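Local coordinates for freshwater cyanophage protein (Microcystis phage Mic1, PDB 6L2W) that is of unknown function but is a phage-encoded protein, Gp72, with a novel fold, in an assembly of two subunits, at residues B[2-7]-B[85-90]; B[16-21]-B[31-36]; B[23-28]-B[53-58]; B[65-70]-B[101-106]. One frame throughout, in Å; residues are numbered along the deposited sequence.

Contact 1: B[2-7]-B[85-90]; sequences MFVRLS and LELKSD
F3 and K88 form one of the two hydrogen-bonded pairs that join strands 2-7 and 85-89 as antiparallel neighbours in the central sheet; their N-to-C directions lie 158° apart. Within these two pairs the backbone bonds are reciprocal. F3 N donates to K88 O at 2.7 Å in a nearly straight bond (174° at the hydrogen), and K88 N returns a bond to F3 O. One pair along, R5 N and E86 O bond, as do E86 N and R5 O. The alternate residues turn their backbone groups outward, M2 to L47, V4 to L45, L6 to I23 and L85 to W76, while L87 O accepts from R74 NH1. The four oxygens of the paired residues also receive CA-H...O contacts, the shortest from V4 CA to E86 O at 3.2 Å.

F3, R5, E86 and K88 occupy one face of the sheet. With CG anti to the backbone N in both R5 and E86 (chi1 -176°), their charged ends rise from the sheet together. OE1 of E86 meets the guanidinium at its edge, but the NH2 to OE1 separation of 3.9 Å makes this a long salt bridge. Firmer partners lie elsewhere: R5 NH1 bonds to F42 O, and E86 OE2 pairs with R74.

The opposite face carries M2, V4, L6, L85 and L87, turned toward helices 51-61 and 96-115. V4 is received by two leucines, CG1 lying 4.0 Å from CD1 of L85 and CG2 meeting CD1 of L87. Where the strand runs out, the D90 carboxylate stands at the edge of the F3 ring, its OD2 3.8 Å from F3 CE2.

Contact 2: B[16-21]-B[31-36]; sequences NLFDAG and VSLSEI
L33 lies against A20 and F18 where the beta hairpin of strands 17-23 and 30-32 passes into the 3-10 segment 33-35. Its CG is anti to the carbonyl carbon (chi1 -86°), and from there the branch reaches back over the first strand. CD1 comes 3.9 Å from A20 CB, and the same methyl also approaches the F18 ring obliquely, 4.4 Å from CE2. CG rests on the A20 carbonyl, 3.5 Å from O. This small apolar group continues across the dimer interface, because F73 of the second subunit packs on both F18 and L33.

One backbone hydrogen bond accompanies this packing: L33 N donates to A20 O at 3.1 Å. Beside it, G21 and S32 form an antiparallel non-hydrogen-bonded pair. The two backbones approach closely here, and G21 CA comes within 3.2 Å of V31 O in a CA-H...O contact.

S32 directs its own groups into the turn that follows. Its N bonds to E35 OE2, which is met on the anti side of the carboxylate, while the hydroxyls of S32 and S34 share a hydrogen bond, OG to OG 2.9 Å.

Contact 3: B[23-28]-B[53-58]; sequences IDLNTK and ENVCEY
L25 and V55 are the residues whose CA atoms come nearest, 7.4 Å apart, between an irregular turn and a helix. Segment 53-58 is regular helix, with E57 N bonded to E53 O and Y58 N to N54 O. In segment 23-28, residues 25-27 have helical backbone angles without the regular bonds, and K28 has a positive phi of 62°. D24 holds the bend through OD1. Its bond from N26 N, at 2.6 Å, makes an Asx turn, and a second from T27 N, one residue farther on, widens this to an Asx motif; the two donors arrive from opposite faces of the carboxylate plane.

Side chains alone bridge the gap. The lysine chain of K28 lies along one face of the Y58 ring, the two side chains running antiparallel. CG of K28 is 3.6 Å from the Y58 ring centroid, a CH-pi contact displaced toward the hydroxyl end; CE comes down near the other end, 3.7 Å from Y58 CG. A bend at chi2 (74°) lays the chain along the ring and carries NZ on to L25 O, where it donates at 2.9 Å. The ammonium is 5.1 Å from the ring centroid, at most a weak cation-pi attraction.

L25 turns its two methyls to different partners: CD1 meets V55 CG2 at 4.2 Å, and CD2 approaches the Y58 ring obliquely. V4, L6 and L45 pack around these residues. The arrangement is that of a hairpin connection, between strands 17-23 and 30-32 and shaped by an Asx turn, packed on helix 51-61, which itself lies against the sheet.

Contact 4: B[65-70]-B[101-106]; sequences EANGSL and EINLKL
N67 and N103 exchange two hydrogen bonds that tie the loop 65-70, built round an Asx turn, to the side of helix 96-115. N67 N donates to N103 OD1 at 2.8 Å, coming from above the carbonyl plane, and N103 ND2 returns a nearly straight bond to N67 OD1, also 2.8 Å. The amides stand 78° apart: N67 OD1 lies in the amide plane of N103, whereas ND2 approaches it 50° out of N67's own plane. That leaves the opposite face of N67 OD1 to S69 N, whose 2.9 Å bond closes the Asx turn, so one oxygen is gripped from both faces.

A second shell fixes both amides. N103 OD1 also accepts from W76 NE1, and N67 ND2 donates to Y75 O, linking loop and helix to strand 75-77. Water bridges flank the pair: one accepts from A66 N and donates weakly to L106 O, while the other joins S69 O to N103 ND2, the latter bond weak.

Beyond the polar centre, A66 packs against the helix. L106 supplies the apolar partner, with A66 CB 4.3 Å from L106 CB.

Overall arrangement
Strand 2-7 of contact 1 runs beside contact 3, their centres about 12 Å apart: I23 N and L6 O, 2.9 Å apart, probably form a hydrogen bond, and L6 CD2 lies 3.9 Å from Y58 CE2. Contact 3 in turn adjoins contact 4 through the two helices, with C56 CB 3.5 Å from K105 CG. Contacts 1 and 4 do not touch, although strand 83-89 leads into helix 96-115. Contact 2 extends the same sheet outward, about 17 Å from the chain centre, touching contact 1 where S7 packs on G21. Contacts 2 and 4 lie on opposite sides of that centre, their own centres about 28 Å apart, yet both meet the second subunit.

Contact 1: B[2-7]-B[85-90]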
loop_
_atom_site.group_PDB
_atom_site.type_symbol
_atom_site.label_atom_id
_atom_site.label_comp_id
_atom_site.label_asym_id
_atom_site.label_seq_id
_atom_site.Cartn_x
_atom_site.Cartn_y
_atom_site.Cartn_z
ATOM N N MET B 2 -0.828 -9.851 17.295
ATOM C CA MET B 2 -1.029 -8.789 16.327
ATOM C C MET B 2 0.325 -8.222 15.938
ATOM O O MET B 2 1.256 -8.190 16.744
ATOM C CB MET B 2 -1.919 -7.674 16.876
ATOM C CG MET B 2 -3.346 -7.893 16.526
ATOM S SD MET B 2 -4.264 -6.624 17.277
ATOM C CE MET B 2 -5.848 -7.422 17.517
ATOM N N PHE B 3 0.403 -7.782 14.692
ATOM C CA PHE B 3 1.654 -7.231 14.167
ATOM C C PHE B 3 1.392 -5.983 13.329
ATOM O O PHE B 3 0.294 -5.686 12.851
ATOM C CB PHE B 3 2.395 -8.208 13.248
ATOM C CG PHE B 3 2.611 -9.587 13.808
ATOM C CD1 PHE B 3 3.837 -9.948 14.345
ATOM C CD2 PHE B 3 1.600 -10.532 13.765
ATOM C CE1 PHE B 3 4.041 -11.224 14.846
ATOM C CE2 PHE B 3 1.805 -11.805 14.272
ATOM C CZ PHE B 3 3.022 -12.149 14.809
ATOM N N VAL B 4 2.517 -5.388 13.050
ATOM C CA VAL B 4 2.643 -4.081 12.588
ATOM C C VAL B 4 3.889 -4.052 11.691
ATOM O O VAL B 4 4.932 -4.656 12.046
ATOM C CB VAL B 4 2.727 -3.168 13.822
ATOM C CG1 VAL B 4 3.988 -2.329 13.860
ATOM C CG2 VAL B 4 1.461 -2.347 13.967
ATOM N N ARG B 5 3.759 -3.419 10.519
ATOM C CA ARG B 5 4.878 -3.260 9.602
ATOM C C ARG B 5 4.850 -1.847 8.999
ATOM O O ARG B 5 3.805 -1.296 8.642
ATOM C CB ARG B 5 4.810 -4.323 8.496
ATOM C CG ARG B 5 5.992 -4.287 7.543
ATOM C CD ARG B 5 6.101 -5.533 6.690
ATOM N NE ARG B 5 5.046 -5.611 5.704
ATOM C CZ ARG B 5 5.021 -6.460 4.685
ATOM N NH1 ARG B 5 6.019 -7.309 4.484
ATOM N NH2 ARG B 5 4.000 -6.433 3.847
ATOM N N LEU B 6 6.032 -1.313 8.818
ATOM C CA LEU B 6 6.193 0.004 8.331
ATOM C C LEU B 6 6.858 -0.087 6.962
ATOM O O LEU B 6 7.957 -0.594 6.876
ATOM C CB LEU B 6 7.078 0.767 9.318
ATOM C CG LEU B 6 7.485 2.163 8.868
ATOM C CD1 LEU B 6 6.250 3.008 8.600
ATOM C CD2 LEU B 6 8.391 2.834 9.896
ATOM N N SER B 7 6.210 0.431 5.926
ATOM C CA SER B 7 6.780 0.368 4.597
ATOM C C SER B 7 7.152 1.766 4.085
ATOM O O SER B 7 6.596 2.790 4.523
ATOM C CB SER B 7 5.851 -0.326 3.634
ATOM O OG SER B 7 5.419 -1.572 4.152
ATOM N N LEU B 85 2.036 2.497 7.472
ATOM C CA LEU B 85 1.993 1.470 8.494
ATOM C C LEU B 85 0.830 0.513 8.208
ATOM O O LEU B 85 -0.221 0.904 7.698
ATOM C CB LEU B 85 1.823 2.147 9.857
ATOM C CG LEU B 85 1.800 1.201 11.052
ATOM C CD1 LEU B 85 3.209 0.708 11.363
ATOM C CD2 LEU B 85 1.182 1.875 12.261
ATOM N N GLU B 86 1.006 -0.734 8.601
ATOM C CA GLU B 86 0.005 -1.754 8.361
ATOM C C GLU B 86 -0.177 -2.574 9.630
ATOM O O GLU B 86 0.778 -3.004 10.214
ATOM C CB GLU B 86 0.440 -2.679 7.216
ATOM C CG GLU B 86 -0.601 -3.732 6.825
ATOM C CD GLU B 86 -0.184 -4.674 5.690
ATOM O OE1 GLU B 86 0.881 -4.422 5.044
ATOM O OE2 GLU B 86 -0.892 -5.686 5.484
ATOM N N LEU B 87 -1.402 -2.777 10.046
ATOM C CA LEU B 87 -1.636 -3.650 11.189
ATOM C C LEU B 87 -2.225 -4.971 10.674
ATOM O O LEU B 87 -3.102 -4.908 9.813
ATOM C CB LEU B 87 -2.609 -2.937 12.133
ATOM C CG LEU B 87 -3.279 -3.806 13.181
ATOM C CD1 LEU B 87 -2.350 -4.063 14.351
ATOM C CD2 LEU B 87 -4.551 -3.151 13.658
ATOM N N LYS B 88 -1.769 -6.125 11.194
ATOM C CA LYS B 88 -2.428 -7.435 10.908
ATOM C C LYS B 88 -2.541 -8.293 12.178
ATOM O O LYS B 88 -1.840 -8.053 13.169
ATOM C CB LYS B 88 -1.717 -8.178 9.771
ATOM C CG LYS B 88 -0.480 -8.986 10.122
ATOM C CD LYS B 88 -0.175 -10.036 9.055
ATOM C CE LYS B 88 1.296 -10.316 8.852
ATOM N NZ LYS B 88 1.776 -11.497 9.604
ATOM N N SER B 89 -3.486 -9.200 12.104
ATOM C CA SER B 89 -3.789 -10.229 13.123
ATOM C C SER B 89 -3.559 -11.563 12.416
ATOM O O SER B 89 -4.097 -11.722 11.311
ATOM C CB SER B 89 -5.211 -10.083 13.590
ATOM O OG SER B 89 -5.699 -11.262 14.195
ATOM N N ASP B 90 -2.802 -12.489 12.990
ATOM C CA ASP B 90 -2.540 -13.781 12.296
ATOM C C ASP B 90 -3.609 -14.818 12.632
ATOM O O ASP B 90 -3.427 -15.949 12.214
ATOM C CB ASP B 90 -1.152 -14.340 12.606
ATOM C CG ASP B 90 -0.891 -14.648 14.069
ATOM O OD1 ASP B 90 -1.745 -14.352 14.887
ATOM O OD2 ASP B 90 0.176 -15.182 14.365
#

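Contact 2: B[16-21]-B[31-36]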
loop_
_atom_site.group_PDB
_atom_site.type_symbol
_atom_site.label_atom_id
_atom_site.label_comp_id
_atom_site.label_asym_id
_atom_site.label_seq_id
_atom_site.Cartn_x
_atom_site.Cartn_y
_atom_site.Cartn_z
ATOM N N ASN B 16 13.735 6.960 -13.178
ATOM C CA ASN B 16 12.623 6.089 -13.583
ATOM C C ASN B 16 12.518 4.875 -12.636
ATOM O O ASN B 16 12.181 3.781 -13.064
ATOM C CB ASN B 16 12.771 5.664 -15.051
ATOM C CG ASN B 16 11.446 5.399 -15.737
ATOM O OD1 ASN B 16 10.486 6.145 -15.549
ATOM N ND2 ASN B 16 11.383 4.347 -16.540
ATOM N N LEU B 17 12.749 5.081 -11.342
ATOM C CA LEU B 17 12.887 3.962 -10.386
ATOM C C LEU B 17 11.806 4.027 -9.301
ATOM O O LEU B 17 11.558 5.061 -8.709
ATOM C CB LEU B 17 14.261 4.024 -9.708
ATOM C CG LEU B 17 15.370 3.161 -10.303
ATOM C CD1 LEU B 17 16.621 3.246 -9.433
ATOM C CD2 LEU B 17 14.927 1.712 -10.467
ATOM N N PHE B 18 11.221 2.870 -9.039
ATOM C CA PHE B 18 10.403 2.621 -7.878
ATOM C C PHE B 18 11.328 2.191 -6.747
ATOM O O PHE B 18 12.087 1.251 -6.920
ATOM C CB PHE B 18 9.378 1.518 -8.163
ATOM C CG PHE B 18 8.416 1.266 -7.032
ATOM C CD1 PHE B 18 7.615 2.286 -6.545
ATOM C CD2 PHE B 18 8.294 0.008 -6.468
ATOM C CE1 PHE B 18 6.740 2.065 -5.493
ATOM C CE2 PHE B 18 7.403 -0.217 -5.430
ATOM C CZ PHE B 18 6.639 0.814 -4.936
ATOM N N ASP B 19 11.251 2.886 -5.624
ATOM C CA ASP B 19 12.180 2.693 -4.522
ATOM C C ASP B 19 11.367 2.329 -3.275
ATOM O O ASP B 19 10.959 3.236 -2.541
ATOM C CB ASP B 19 13.029 3.958 -4.329
ATOM C CG ASP B 19 14.122 3.871 -3.267
ATOM O OD1 ASP B 19 14.248 2.805 -2.601
ATOM O OD2 ASP B 19 14.858 4.866 -3.120
ATOM N N ALA B 20 11.133 1.034 -3.040
ATOM C CA ALA B 20 10.322 0.602 -1.901
ATOM C C ALA B 20 11.049 -0.444 -1.039
ATOM O O ALA B 20 12.136 -0.865 -1.354
ATOM C CB ALA B 20 8.991 0.081 -2.387
ATOM N N GLY B 21 10.392 -0.829 0.061
ATOM C CA GLY B 21 10.920 -1.730 1.064
ATOM C C GLY B 21 10.257 -1.499 2.423
ATOM O O GLY B 21 9.210 -0.883 2.505
ATOM N N VAL B 31 15.059 -1.341 4.605
ATOM C CA VAL B 31 15.542 -2.472 3.829
ATOM C C VAL B 31 14.799 -2.544 2.497
ATOM O O VAL B 31 13.599 -2.829 2.448
ATOM C CB VAL B 31 15.399 -3.806 4.581
ATOM C CG1 VAL B 31 16.013 -4.937 3.766
ATOM C CG2 VAL B 31 16.002 -3.749 5.982
ATOM N N SER B 32 15.563 -2.385 1.432
ATOM C CA SER B 32 15.016 -2.349 0.105
ATOM C C SER B 32 14.474 -3.720 -0.323
ATOM O O SER B 32 14.835 -4.775 0.192
ATOM C CB SER B 32 16.019 -1.844 -0.889
ATOM O OG SER B 32 15.709 -2.335 -2.189
ATOM N N LEU B 33 13.618 -3.636 -1.329
ATOM C CA LEU B 33 12.948 -4.768 -1.953
ATOM C C LEU B 33 13.951 -5.757 -2.532
ATOM O O LEU B 33 13.721 -6.955 -2.481
ATOM C CB LEU B 33 12.059 -4.253 -3.088
ATOM C CG LEU B 33 10.680 -3.814 -2.647
ATOM C CD1 LEU B 33 9.831 -3.470 -3.853
ATOM C CD2 LEU B 33 10.033 -4.909 -1.818
ATOM N N SER B 34 15.003 -5.219 -3.132
ATOM C CA SER B 34 16.058 -6.012 -3.753
ATOM C C SER B 34 16.683 -6.983 -2.743
ATOM O O SER B 34 17.147 -8.044 -3.138
ATOM C CB SER B 34 17.097 -5.097 -4.304
ATOM O OG SER B 34 17.599 -4.277 -3.260
ATOM N N GLU B 35 16.693 -6.606 -1.459
ATOM C CA GLU B 35 17.324 -7.391 -0.379
ATOM C C GLU B 35 16.292 -8.249 0.370
ATOM O O GLU B 35 16.625 -8.805 1.419
ATOM C CB GLU B 35 18.002 -6.488 0.667
ATOM C CG GLU B 35 18.837 -5.345 0.102
ATOM C CD GLU B 35 19.269 -4.289 1.115
ATOM O OE1 GLU B 35 20.326 -4.478 1.749
ATOM O OE2 GLU B 35 18.554 -3.266 1.270
ATOM N N ILE B 36 15.051 -8.342 -0.108
ATOM C CA ILE B 36 13.993 -9.042 0.648
ATOM C C ILE B 36 13.516 -10.227 -0.196
ATOM O O ILE B 36 13.072 -10.041 -1.333
ATOM C CB ILE B 36 12.811 -8.112 1.011
ATOM C CG1 ILE B 36 13.197 -7.011 2.003
ATOM C CG2 ILE B 36 11.638 -8.916 1.541
ATOM C CD1 ILE B 36 12.152 -5.944 2.148
#

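Contact 3: B[23-28]-B[53-58]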
loop_
_atom_site.group_PDB
_atom_site.type_symbol
_atom_site.label_atom_id
_atom_site.label_comp_id
_atom_site.label_asym_id
_atom_site.label_seq_id
_atom_site.Cartn_x
_atom_site.Cartn_y
_atom_site.Cartn_z
ATOM N N ILE B 23 10.863 -0.599 6.730
ATOM C CA ILE B 23 11.759 -0.044 7.739
ATOM C C ILE B 23 11.682 -0.977 8.944
ATOM O O ILE B 23 10.595 -1.257 9.432
ATOM C CB ILE B 23 11.409 1.413 8.098
ATOM C CG1 ILE B 23 11.494 2.337 6.884
ATOM C CG2 ILE B 23 12.314 1.929 9.209
ATOM C CD1 ILE B 23 10.666 3.587 7.011
ATOM N N ASP B 24 12.809 -1.523 9.380
ATOM C CA ASP B 24 12.735 -2.442 10.528
ATOM C C ASP B 24 12.341 -1.616 11.756
ATOM O O ASP B 24 13.012 -0.655 12.069
ATOM C CB ASP B 24 14.049 -3.196 10.759
ATOM C CG ASP B 24 13.969 -4.121 11.960
ATOM O OD1 ASP B 24 13.936 -3.592 13.119
ATOM O OD2 ASP B 24 13.876 -5.355 11.736
ATOM N N LEU B 25 11.270 -1.993 12.440
ATOM C CA LEU B 25 10.776 -1.179 13.538
ATOM C C LEU B 25 11.623 -1.339 14.816
ATOM O O LEU B 25 11.378 -0.599 15.774
ATOM C CB LEU B 25 9.309 -1.534 13.796
ATOM C CG LEU B 25 8.320 -0.690 12.995
ATOM C CD1 LEU B 25 6.897 -1.194 13.155
ATOM C CD2 LEU B 25 8.418 0.776 13.390
ATOM N N ASN B 26 12.605 -2.248 14.851
ATOM C CA ASN B 26 13.563 -2.321 15.988
ATOM C C ASN B 26 14.764 -1.417 15.709
ATOM O O ASN B 26 15.017 -0.481 16.447
ATOM C CB ASN B 26 14.063 -3.743 16.261
ATOM C CG ASN B 26 12.987 -4.656 16.803
ATOM O OD1 ASN B 26 12.727 -5.721 16.248
ATOM N ND2 ASN B 26 12.354 -4.240 17.882
ATOM N N THR B 27 15.474 -1.701 14.624
ATOM C CA THR B 27 16.721 -0.988 14.304
ATOM C C THR B 27 16.414 0.357 13.635
ATOM O O THR B 27 17.281 1.228 13.595
ATOM C CB THR B 27 17.679 -1.820 13.431
ATOM O OG1 THR B 27 18.454 -0.893 12.674
ATOM C CG2 THR B 27 17.016 -2.769 12.458
ATOM N N LYS B 28 15.202 0.519 13.102
ATOM C CA LYS B 28 14.806 1.704 12.319
ATOM C C LYS B 28 15.682 1.821 11.061
ATOM O O LYS B 28 15.857 2.909 10.528
ATOM C CB LYS B 28 14.848 2.970 13.187
ATOM C CG LYS B 28 13.551 3.307 13.908
ATOM C CD LYS B 28 13.228 2.434 15.083
ATOM C CE LYS B 28 12.045 2.947 15.874
ATOM N NZ LYS B 28 11.661 2.008 16.956
ATOM N N GLU B 53 2.801 2.475 21.963
ATOM C CA GLU B 53 3.159 3.860 22.119
ATOM C C GLU B 53 4.407 4.176 21.283
ATOM O O GLU B 53 4.435 5.160 20.555
ATOM C CB GLU B 53 3.412 4.149 23.601
ATOM C CG GLU B 53 3.217 5.602 23.983
ATOM C CD GLU B 53 2.616 5.793 25.367
ATOM O OE1 GLU B 53 1.389 5.569 25.514
ATOM O OE2 GLU B 53 3.376 6.162 26.295
ATOM N N ASN B 54 5.433 3.345 21.381
ATOM C CA ASN B 54 6.708 3.654 20.741
ATOM C C ASN B 54 6.562 3.593 19.215
ATOM O O ASN B 54 7.174 4.351 18.502
ATOM C CB ASN B 54 7.826 2.720 21.217
ATOM C CG ASN B 54 8.173 2.909 22.682
ATOM O OD1 ASN B 54 8.395 1.931 23.401
ATOM N ND2 ASN B 54 8.210 4.155 23.138
ATOM N N VAL B 55 5.790 2.637 18.732
ATOM C CA VAL B 55 5.546 2.491 17.315
ATOM C C VAL B 55 4.784 3.733 16.827
ATOM O O VAL B 55 5.139 4.320 15.806
ATOM C CB VAL B 55 4.801 1.173 17.028
ATOM C CG1 VAL B 55 3.989 1.238 15.747
ATOM C CG2 VAL B 55 5.758 -0.015 17.009
ATOM N N CYS B 56 3.771 4.167 17.574
ATOM C CA CYS B 56 2.972 5.303 17.105
ATOM C C CYS B 56 3.798 6.585 17.078
ATOM O O CYS B 56 3.574 7.457 16.229
ATOM C CB CYS B 56 1.747 5.534 17.971
ATOM S SG CYS B 56 0.477 4.279 17.693
ATOM N N GLU B 57 4.729 6.684 18.003
ATOM C CA GLU B 57 5.548 7.888 18.158
ATOM C C GLU B 57 6.525 7.983 16.977
ATOM O O GLU B 57 6.794 9.074 16.427
ATOM C CB GLU B 57 6.290 7.853 19.497
ATOM C CG GLU B 57 5.402 8.202 20.686
ATOM C CD GLU B 57 6.104 8.383 22.031
ATOM O OE1 GLU B 57 6.613 7.376 22.586
ATOM O OE2 GLU B 57 6.124 9.533 22.533
ATOM N N TYR B 58 7.067 6.843 16.587
ATOM C CA TYR B 58 8.030 6.874 15.522
ATOM C C TYR B 58 7.299 7.166 14.196
ATOM O O TYR B 58 7.787 7.951 13.383
ATOM C CB TYR B 58 8.859 5.590 15.530
ATOM C CG TYR B 58 9.903 5.580 14.452
ATOM C CD1 TYR B 58 11.021 6.392 14.525
ATOM C CD2 TYR B 58 9.732 4.812 13.314
ATOM C CE1 TYR B 58 11.966 6.413 13.508
ATOM C CE2 TYR B 58 10.667 4.816 12.293
ATOM C CZ TYR B 58 11.785 5.621 12.384
ATOM O OH TYR B 58 12.701 5.604 11.366
#

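Contact 4: B[65-70]-B[101-106]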
loop_
_atom_site.group_PDB
_atom_site.type_symbol
_atom_site.label_atom_id
_atom_site.label_comp_id
_atom_site.label_asym_id
_atom_site.label_seq_id
_atom_site.Cartn_x
_atom_site.Cartn_y
_atom_site.Cartn_z
ATOM N N GLU B 65 -0.340 9.694 9.901
ATOM C CA GLU B 65 -1.459 10.315 10.544
ATOM C C GLU B 65 -2.621 9.317 10.646
ATOM O O GLU B 65 -2.734 8.364 9.879
ATOM C CB GLU B 65 -1.918 11.537 9.745
ATOM C CG GLU B 65 -0.985 12.741 9.789
ATOM C CD GLU B 65 -1.376 13.828 8.793
ATOM O OE1 GLU B 65 -2.553 14.235 8.791
ATOM O OE2 GLU B 65 -0.520 14.238 7.988
ATOM N N ALA B 66 -3.488 9.580 11.605
ATOM C CA ALA B 66 -4.691 8.839 11.802
ATOM C C ALA B 66 -5.414 8.673 10.456
ATOM O O ALA B 66 -5.316 9.537 9.601
ATOM C CB ALA B 66 -5.521 9.580 12.822
ATOM N N ASN B 67 -6.134 7.562 10.272
ATOM C CA ASN B 67 -6.623 7.189 8.956
ATOM C C ASN B 67 -8.111 7.533 8.783
ATOM O O ASN B 67 -8.614 7.380 7.688
ATOM C CB ASN B 67 -6.331 5.720 8.609
ATOM C CG ASN B 67 -7.020 4.685 9.473
ATOM O OD1 ASN B 67 -8.031 4.945 10.126
ATOM N ND2 ASN B 67 -6.482 3.480 9.452
ATOM N N GLY B 68 -8.798 7.979 9.833
ATOM C CA GLY B 68 -10.206 8.423 9.749
ATOM C C GLY B 68 -11.200 7.269 9.662
ATOM O O GLY B 68 -12.406 7.503 9.515
ATOM N N SER B 69 -10.714 6.028 9.743
ATOM C CA SER B 69 -11.584 4.849 9.735
ATOM C C SER B 69 -12.362 4.742 11.059
ATOM O O SER B 69 -11.825 4.905 12.168
ATOM C CB SER B 69 -10.779 3.599 9.475
ATOM O OG SER B 69 -11.609 2.450 9.327
ATOM N N LEU B 70 -13.645 4.453 10.926
ATOM C CA LEU B 70 -14.452 4.087 12.065
ATOM C C LEU B 70 -14.580 2.560 12.098
ATOM O O LEU B 70 -15.127 1.995 13.049
ATOM C CB LEU B 70 -15.807 4.785 11.937
ATOM C CG LEU B 70 -15.726 6.308 12.017
ATOM C CD1 LEU B 70 -16.945 6.961 11.385
ATOM C CD2 LEU B 70 -15.551 6.751 13.460
ATOM N N GLU B 101 -7.457 2.566 18.836
ATOM C CA GLU B 101 -6.388 2.966 19.738
ATOM C C GLU B 101 -5.284 3.696 18.960
ATOM O O GLU B 101 -4.768 4.726 19.423
ATOM C CB GLU B 101 -5.785 1.759 20.447
ATOM C CG GLU B 101 -6.692 1.196 21.523
ATOM C CD GLU B 101 -6.138 0.008 22.300
ATOM O OE1 GLU B 101 -4.889 -0.197 22.292
ATOM O OE2 GLU B 101 -6.960 -0.705 22.928
ATOM N N ILE B 102 -4.922 3.154 17.791
ATOM C CA ILE B 102 -3.807 3.686 17.025
ATOM C C ILE B 102 -4.162 5.076 16.506
ATOM O O ILE B 102 -3.340 5.974 16.580
ATOM C CB ILE B 102 -3.384 2.726 15.901
ATOM C CG1 ILE B 102 -2.739 1.489 16.527
ATOM C CG2 ILE B 102 -2.466 3.416 14.886
ATOM C CD1 ILE B 102 -2.328 0.426 15.534
ATOM N N ASN B 103 -5.379 5.217 16.009
ATOM C CA ASN B 103 -5.879 6.476 15.500
ATOM C C ASN B 103 -5.933 7.540 16.607
ATOM O O ASN B 103 -5.567 8.692 16.351
ATOM C CB ASN B 103 -7.251 6.292 14.855
ATOM C CG ASN B 103 -7.157 5.926 13.387
ATOM O OD1 ASN B 103 -6.180 6.272 12.726
ATOM N ND2 ASN B 103 -8.192 5.295 12.852
ATOM N N LEU B 104 -6.379 7.177 17.811
ATOM C CA LEU B 104 -6.425 8.138 18.920
ATOM C C LEU B 104 -4.997 8.636 19.196
ATOM O O LEU B 104 -4.742 9.828 19.250
ATOM C CB LEU B 104 -7.062 7.488 20.161
ATOM C CG LEU B 104 -6.939 8.268 21.478
ATOM C CD1 LEU B 104 -7.564 9.643 21.353
ATOM C CD2 LEU B 104 -7.568 7.510 22.651
ATOM N N LYS B 105 -4.064 7.717 19.317
ATOM C CA LYS B 105 -2.697 8.067 19.649
ATOM C C LYS B 105 -2.072 8.913 18.531
ATOM O O LYS B 105 -1.493 9.975 18.800
ATOM C CB LYS B 105 -1.894 6.799 19.929
ATOM C CG LYS B 105 -0.444 7.049 20.308
ATOM C CD LYS B 105 -0.262 7.561 21.715
ATOM C CE LYS B 105 1.141 8.076 21.941
ATOM N NZ LYS B 105 1.369 8.448 23.354
ATOM N N LEU B 106 -2.217 8.493 17.277
ATOM C CA LEU B 106 -1.604 9.247 16.174
ATOM C C LEU B 106 -2.203 10.647 16.129
ATOM O O LEU B 106 -1.516 11.620 15.825
ATOM C CB LEU B 106 -1.844 8.538 14.844
ATOM C CG LEU B 106 -1.014 7.279 14.608
ATOM C CD1 LEU B 106 -1.540 6.548 13.383
ATOM C CD2 LEU B 106 0.466 7.602 14.438
HETATM O O HOH W 1 -3.145 12.016 12.903
HETATM O O HOH W 2 -10.736 3.725 14.377
#